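Local coordinates for putative mandelate racemase (Bordetella bronchiseptica, PDB 3OZY), which is of unknown function but, as a magnesium-binding member of the enolase superfamily, probably acts on an acid sugar such as m-xylarate, at residues Ala12-Ile17 with Lys30-Met35; Ser51-Tyr56 with Thr305-Ile310. All coordinates share one frame; numbering follows the deposited sequence.

From the N terminus, strand 5-16 runs into a turn that carries the small hairpin 24-25/28-29, and contact 1 closes that excursion by pairing Ala12-Ile17 with Lys30-Met35. The chain continues along strand 32-42 and strand 48-50 into Ser51-Tyr56, where contact 2 opens; it closes some 250 residues later, at Thr305-Ile310. The two loops follow in series, neither nested nor crossed. Contact 1 is internal to the N-terminal domain, whereas contact 2 joins that domain to the barrel domain at the start of helix 309-321. They touch: Asn307 ND2 lies 3.1 Å from Gln34 O, probably a hydrogen bond, and Arg33 packs on Phe306.

Contact 1 of 2, residues Ala12-Ile17 with Lys30-Met35; sequences ALSTPI and KLNRQM. With ACY (acetic acid), chain I.
Arg33 O is gripped twice by one residue: Thr15 gives it both its backbone N, at 2.9 Å, and its side-chain OG1, at 2.8 Å. The hydroxyl can do this because chi1 of 64° sets OG1 between the backbone N and the carbonyl carbon, turned back onto the partner strand. Thr15 and Arg33 form a hydrogen-bonded pair of the antiparallel sheet in the N-terminal domain, though the return bond from Arg33 N to Thr15 O is weak. Two pairs along, Leu13 and Met35 bond in both directions, and their side chains lie side by side, Leu13 CD1 4.1 Å from Met35 CG. Ser14 and Gln34, a non-hydrogen-bonded pair between these two, join through side chains: Gln34 NE2 donates to Ser14 OG at 3.0 Å, with Ser14 OG 18° out of the Gln34 amide plane, and also to Glu378 O. Toward Ile17, water joins the two segments. Asn32 OD1 accepts from one water shared with Ser14 OG; a second water accepts from Ile17 N and lies 2.9 Å from Asn32 OD1, while Asn32 ND2 donates to Pro379 O. Ile17 CD1 lies against the Leu31 backbone, 3.7 Å from Leu31 C, and against Lys30 CB and Arg33 CD. Arg33, bent at chi2 and chi3, carries its guanidinium off to a salt bridge with Asp331. Direct bonds thus give way to water bridges toward Ile17, while Arg33 ties the sheet to the barrel.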
loop_
_atom_site.group_PDB
_atom_site.type_symbol
_atom_site.label_atom_id
_atom_site.label_comp_id
_atom_site.label_asym_id
_atom_site.label_seq_id
_atom_site.Cartn_x
_atom_site.Cartn_y
_atom_site.Cartn_z
ATOM N N ALA A 12 13.422 -6.521 16.008
ATOM C CA ALA A 12 12.125 -6.115 16.545
ATOM C C ALA A 12 12.227 -5.741 18.020
ATOM O O ALA A 12 12.648 -6.558 18.849
ATOM C CB ALA A 12 11.099 -7.213 16.339
ATOM N N LEU A 13 11.822 -4.513 18.341
ATOM C CA LEU A 13 11.943 -3.976 19.691
ATOM C C LEU A 13 10.607 -3.485 20.233
ATOM O O LEU A 13 9.791 -2.927 19.495
ATOM C CB LEU A 13 12.940 -2.818 19.708
ATOM C CG LEU A 13 14.337 -3.075 19.152
ATOM C CD1 LEU A 13 15.192 -1.820 19.278
ATOM C CD2 LEU A 13 14.993 -4.234 19.889
ATOM N N SER A 14 10.385 -3.692 21.531
ATOM C CA SER A 14 9.191 -3.179 22.181
ATOM C C SER A 14 9.551 -2.537 23.514
ATOM O O SER A 14 10.397 -3.050 24.254
ATOM C CB SER A 14 8.156 -4.287 22.378
ATOM O OG SER A 14 6.910 -3.742 22.791
ATOM N N THR A 15 8.925 -1.399 23.801
ATOM C CA THR A 15 9.111 -0.719 25.084
ATOM C C THR A 15 7.745 -0.401 25.682
ATOM O O THR A 15 6.810 -0.053 24.963
ATOM C CB THR A 15 9.945 0.576 24.945
ATOM O OG1 THR A 15 9.244 1.530 24.129
ATOM C CG2 THR A 15 11.299 0.286 24.321
ATOM N N PRO A 16 7.617 -0.517 27.011
ATOM C CA PRO A 16 6.296 -0.376 27.629
ATOM C C PRO A 16 5.884 1.079 27.843
ATOM O O PRO A 16 6.709 1.989 27.763
ATOM C CB PRO A 16 6.466 -1.093 28.973
ATOM C CG PRO A 16 7.917 -0.956 29.291
ATOM C CD PRO A 16 8.644 -0.977 27.964
ATOM N N ILE A 17 4.601 1.277 28.102
ATOM C CA ILE A 17 4.053 2.589 28.424
ATOM C C ILE A 17 3.232 2.432 29.699
ATOM O O ILE A 17 2.343 1.594 29.746
ATOM C CB ILE A 17 3.108 3.121 27.311
ATOM C CG1 ILE A 17 3.795 3.144 25.935
ATOM C CG2 ILE A 17 2.611 4.522 27.680
ATOM C CD1 ILE A 17 2.825 3.479 24.772
ATOM N N LYS A 30 -2.383 4.074 22.343
ATOM C CA LYS A 30 -1.035 3.511 22.381
ATOM C C LYS A 30 -0.884 2.512 23.524
ATOM O O LYS A 30 -1.412 2.723 24.618
ATOM C CB LYS A 30 0.010 4.614 22.498
ATOM C CG LYS A 30 -0.105 5.650 21.390
ATOM C CD LYS A 30 1.136 6.514 21.318
ATOM C CE LYS A 30 0.933 7.670 20.342
ATOM N NZ LYS A 30 0.573 7.148 18.982
ATOM N N LEU A 31 -0.170 1.421 23.253
ATOM C CA LEU A 31 0.024 0.339 24.216
ATOM C C LEU A 31 1.500 0.084 24.514
ATOM O O LEU A 31 1.896 -0.036 25.679
ATOM C CB LEU A 31 -0.647 -0.939 23.700
ATOM C CG LEU A 31 -2.148 -0.831 23.396
ATOM C CD1 LEU A 31 -2.670 -2.105 22.721
ATOM C CD2 LEU A 31 -2.961 -0.487 24.647
ATOM N N ASN A 32 2.315 -0.013 23.467
ATOM C CA ASN A 32 3.760 -0.167 23.612
ATOM C C ASN A 32 4.423 0.573 22.474
ATOM O O ASN A 32 3.947 0.483 21.345
ATOM C CB ASN A 32 4.177 -1.643 23.570
ATOM C CG ASN A 32 3.623 -2.435 24.733
ATOM O OD1 ASN A 32 4.200 -2.434 25.831
ATOM N ND2 ASN A 32 2.502 -3.112 24.508
ATOM N N ARG A 33 5.485 1.322 22.754
ATOM C CA ARG A 33 6.224 1.984 21.685
ATOM C C ARG A 33 7.224 0.999 21.090
ATOM O O ARG A 33 8.114 0.487 21.778
ATOM C CB ARG A 33 6.903 3.268 22.180
ATOM C CG ARG A 33 5.925 4.332 22.734
ATOM C CD ARG A 33 4.757 4.656 21.766
ATOM N NE ARG A 33 5.228 5.224 20.502
ATOM C CZ ARG A 33 5.469 6.513 20.294
ATOM N NH1 ARG A 33 5.265 7.413 21.249
ATOM N NH2 ARG A 33 5.907 6.910 19.109
ATOM N N GLN A 34 7.051 0.715 19.807
ATOM C CA GLN A 34 7.815 -0.329 19.144
ATOM C C GLN A 34 8.548 0.212 17.928
ATOM O O GLN A 34 8.251 1.305 17.434
ATOM C CB GLN A 34 6.879 -1.460 18.707
ATOM C CG GLN A 34 6.057 -2.031 19.862
ATOM C CD GLN A 34 5.281 -3.286 19.498
ATOM O OE1 GLN A 34 4.885 -3.496 18.347
ATOM N NE2 GLN A 34 5.046 -4.129 20.492
ATOM N N MET A 35 9.496 -0.579 17.440
ATOM C CA MET A 35 10.191 -0.259 16.200
ATOM C C MET A 35 10.927 -1.479 15.699
ATOM O O MET A 35 11.132 -2.457 16.430
ATOM C CB MET A 35 11.217 0.857 16.416
ATOM C CG MET A 35 12.428 0.423 17.246
ATOM S SD MET A 35 13.630 1.738 17.527
ATOM C CE MET A 35 14.270 1.943 15.864
HETATM C C ACY I . -0.664 9.166 16.590
HETATM O O ACY I . -1.666 9.864 16.353
HETATM O OXT ACY I . 0.096 9.360 17.562
HETATM C CH3 ACY I . -0.345 8.016 15.680
HETATM O O HOH W 1 6.818 -3.369 25.530
HETATM O O HOH W 2 3.171 -1.300 28.257
HETATM O O HOH W 3 0.585 0.397 28.002
#

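Contact 2 of 2, residues Ser51-Tyr56 with Thr305-Ile310; sequences SPSGPY and TFNDII
Ser51 OG donates to Asp308 OD2 at 2.7 Å, a direct hydrogen bond from the N-terminal domain to the loop before helix 309-321 of the enolase-type barrel. It comes in on the syn lone pair of OD2. The anti side of the same oxygen is taken by Asn307 ND2, 2.9 Å from Asp308 OD2, with OD2 close to the Asn307 amide plane and an N-H...O angle of 166°. OD2 is thus held between a hydroxyl from one domain and an amide from its own loop.

Around this bond the groups are fixed in turn. Ser51 OG also accepts from Ser53 N at 3.2 Å, which makes Ser51-Ser53 an ST turn and orients the hydroxyl for its donation. Asp308 is the N-cap of helix 309-321: OD1 takes a weak bond from Ile310 N and a hydrogen bond from Thr311 N. With OD1 turned to the helix start and OD2 to Ser51, one carboxylate serves both, and the positive end of the helix would probably help stabilise its charge. Ile310 CG2 lies against Ser51 CB at 3.9 Å.

Farther along, the Asn307 amide packs against the Ser53-Gly54 peptide, its CG 3.5 Å from Ser53 C. With CG anti to the backbone N (chi1 -165°), the amide reaches across to that peptide. Ser53 OG is held by Arg280 NH1 from the barrel side. Gly54 leads into a cis peptide bond before Pro55, which packs on Asn96 of the second subunit. The last bridge is a water in the plane of the Phe306 ring, at its edge, which donates to Gly54 O and Phe306 O, 2.7 Å from each.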
loop_
_atom_site.group_PDB
_atom_site.type_symbol
_atom_site.label_atom_id
_atom_site.label_comp_id
_atom_site.label_asym_id
_atom_site.label_seq_id
_atom_site.Cartn_x
_atom_site.Cartn_y
_atom_site.Cartn_z
ATOM N N SER A 51 15.283 2.865 10.600
ATOM C CA SER A 51 13.987 2.487 11.160
ATOM C C SER A 51 12.909 2.747 10.122
ATOM O O SER A 51 12.901 3.814 9.508
ATOM C CB SER A 51 13.661 3.327 12.396
ATOM O OG SER A 51 12.303 3.133 12.773
ATOM N N PRO A 52 11.988 1.788 9.937
ATOM C CA PRO A 52 10.831 1.937 9.037
ATOM C C PRO A 52 9.582 2.467 9.749
ATOM O O PRO A 52 8.465 2.233 9.283
ATOM C CB PRO A 52 10.574 0.502 8.586
ATOM C CG PRO A 52 10.913 -0.291 9.842
ATOM C CD PRO A 52 12.142 0.394 10.395
ATOM N N SER A 53 9.782 3.159 10.869
ATOM C CA SER A 53 8.697 3.820 11.584
ATOM C C SER A 53 7.682 2.825 12.161
ATOM O O SER A 53 7.976 1.641 12.368
ATOM C CB SER A 53 8.033 4.856 10.666
ATOM O OG SER A 53 7.103 5.672 11.360
ATOM N N GLY A 54 6.486 3.324 12.438
ATOM C CA GLY A 54 5.429 2.535 13.048
ATOM C C GLY A 54 4.254 3.447 13.343
ATOM O O GLY A 54 4.352 4.653 13.153
ATOM N N PRO A 55 3.134 2.891 13.812
ATOM C CA PRO A 55 2.940 1.462 14.065
ATOM C C PRO A 55 2.691 0.674 12.781
ATOM O O PRO A 55 1.817 1.005 11.970
ATOM C CB PRO A 55 1.698 1.432 14.966
ATOM C CG PRO A 55 0.942 2.688 14.601
ATOM C CD PRO A 55 1.982 3.708 14.236
ATOM N N TYR A 56 3.496 -0.368 12.616
ATOM C CA TYR A 56 3.285 -1.407 11.614
ATOM C C TYR A 56 3.694 -2.697 12.310
ATOM O O TYR A 56 4.687 -2.709 13.053
ATOM C CB TYR A 56 4.219 -1.239 10.414
ATOM C CG TYR A 56 4.188 0.077 9.669
ATOM C CD1 TYR A 56 3.140 0.396 8.815
ATOM C CD2 TYR A 56 5.256 0.954 9.750
ATOM C CE1 TYR A 56 3.134 1.590 8.096
ATOM C CE2 TYR A 56 5.263 2.140 9.046
ATOM C CZ TYR A 56 4.204 2.449 8.207
ATOM O OH TYR A 56 4.216 3.636 7.492
ATOM N N THR A 305 7.549 12.737 11.815
ATOM C CA THR A 305 8.779 12.116 12.325
ATOM C C THR A 305 8.527 11.118 13.465
ATOM O O THR A 305 9.470 10.551 14.018
ATOM C CB THR A 305 9.718 13.175 12.892
ATOM O OG1 THR A 305 9.155 13.664 14.114
ATOM C CG2 THR A 305 9.912 14.328 11.920
ATOM N N PHE A 306 7.259 10.902 13.795
ATOM C CA PHE A 306 6.851 10.296 15.064
ATOM C C PHE A 306 6.929 8.767 15.044
ATOM O O PHE A 306 6.078 8.112 14.447
ATOM C CB PHE A 306 5.416 10.761 15.327
ATOM C CG PHE A 306 4.901 10.545 16.737
ATOM C CD1 PHE A 306 4.895 11.596 17.656
ATOM C CD2 PHE A 306 4.313 9.347 17.099
ATOM C CE1 PHE A 306 4.356 11.435 18.918
ATOM C CE2 PHE A 306 3.783 9.178 18.368
ATOM C CZ PHE A 306 3.810 10.232 19.278
ATOM N N ASN A 307 7.971 8.218 15.677
ATOM C CA ASN A 307 8.028 6.806 16.077
ATOM C C ASN A 307 9.182 6.531 17.025
ATOM O O ASN A 307 8.991 5.910 18.067
ATOM C CB ASN A 307 8.110 5.830 14.900
ATOM C CG ASN A 307 7.810 4.406 15.331
ATOM O OD1 ASN A 307 6.664 4.076 15.611
ATOM N ND2 ASN A 307 8.845 3.572 15.434
ATOM N N ASP A 308 10.382 6.967 16.661
ATOM C CA ASP A 308 11.564 6.684 17.475
ATOM C C ASP A 308 12.664 7.693 17.153
ATOM O O ASP A 308 12.508 8.518 16.256
ATOM C CB ASP A 308 12.034 5.247 17.240
ATOM C CG ASP A 308 12.357 4.980 15.778
ATOM O OD1 ASP A 308 13.360 5.550 15.302
ATOM O OD2 ASP A 308 11.620 4.220 15.120
ATOM N N ILE A 309 13.776 7.639 17.874
ATOM C CA ILE A 309 14.800 8.654 17.702
ATOM C C ILE A 309 15.498 8.559 16.339
ATOM O O ILE A 309 16.046 9.542 15.849
ATOM C CB ILE A 309 15.830 8.630 18.858
ATOM C CG1 ILE A 309 16.616 9.946 18.922
ATOM C CG2 ILE A 309 16.758 7.436 18.722
ATOM C CD1 ILE A 309 15.785 11.149 19.293
ATOM N N ILE A 310 15.483 7.377 15.734
ATOM C CA ILE A 310 16.072 7.228 14.408
ATOM C C ILE A 310 15.200 7.901 13.359
ATOM O O ILE A 310 15.710 8.618 12.496
ATOM C CB ILE A 310 16.301 5.758 14.046
ATOM C CG1 ILE A 310 17.240 5.123 15.075
ATOM C CG2 ILE A 310 16.847 5.634 12.616
ATOM C CD1 ILE A 310 17.733 3.755 14.682
HETATM O O HOH W 4 3.668 6.838 14.627
#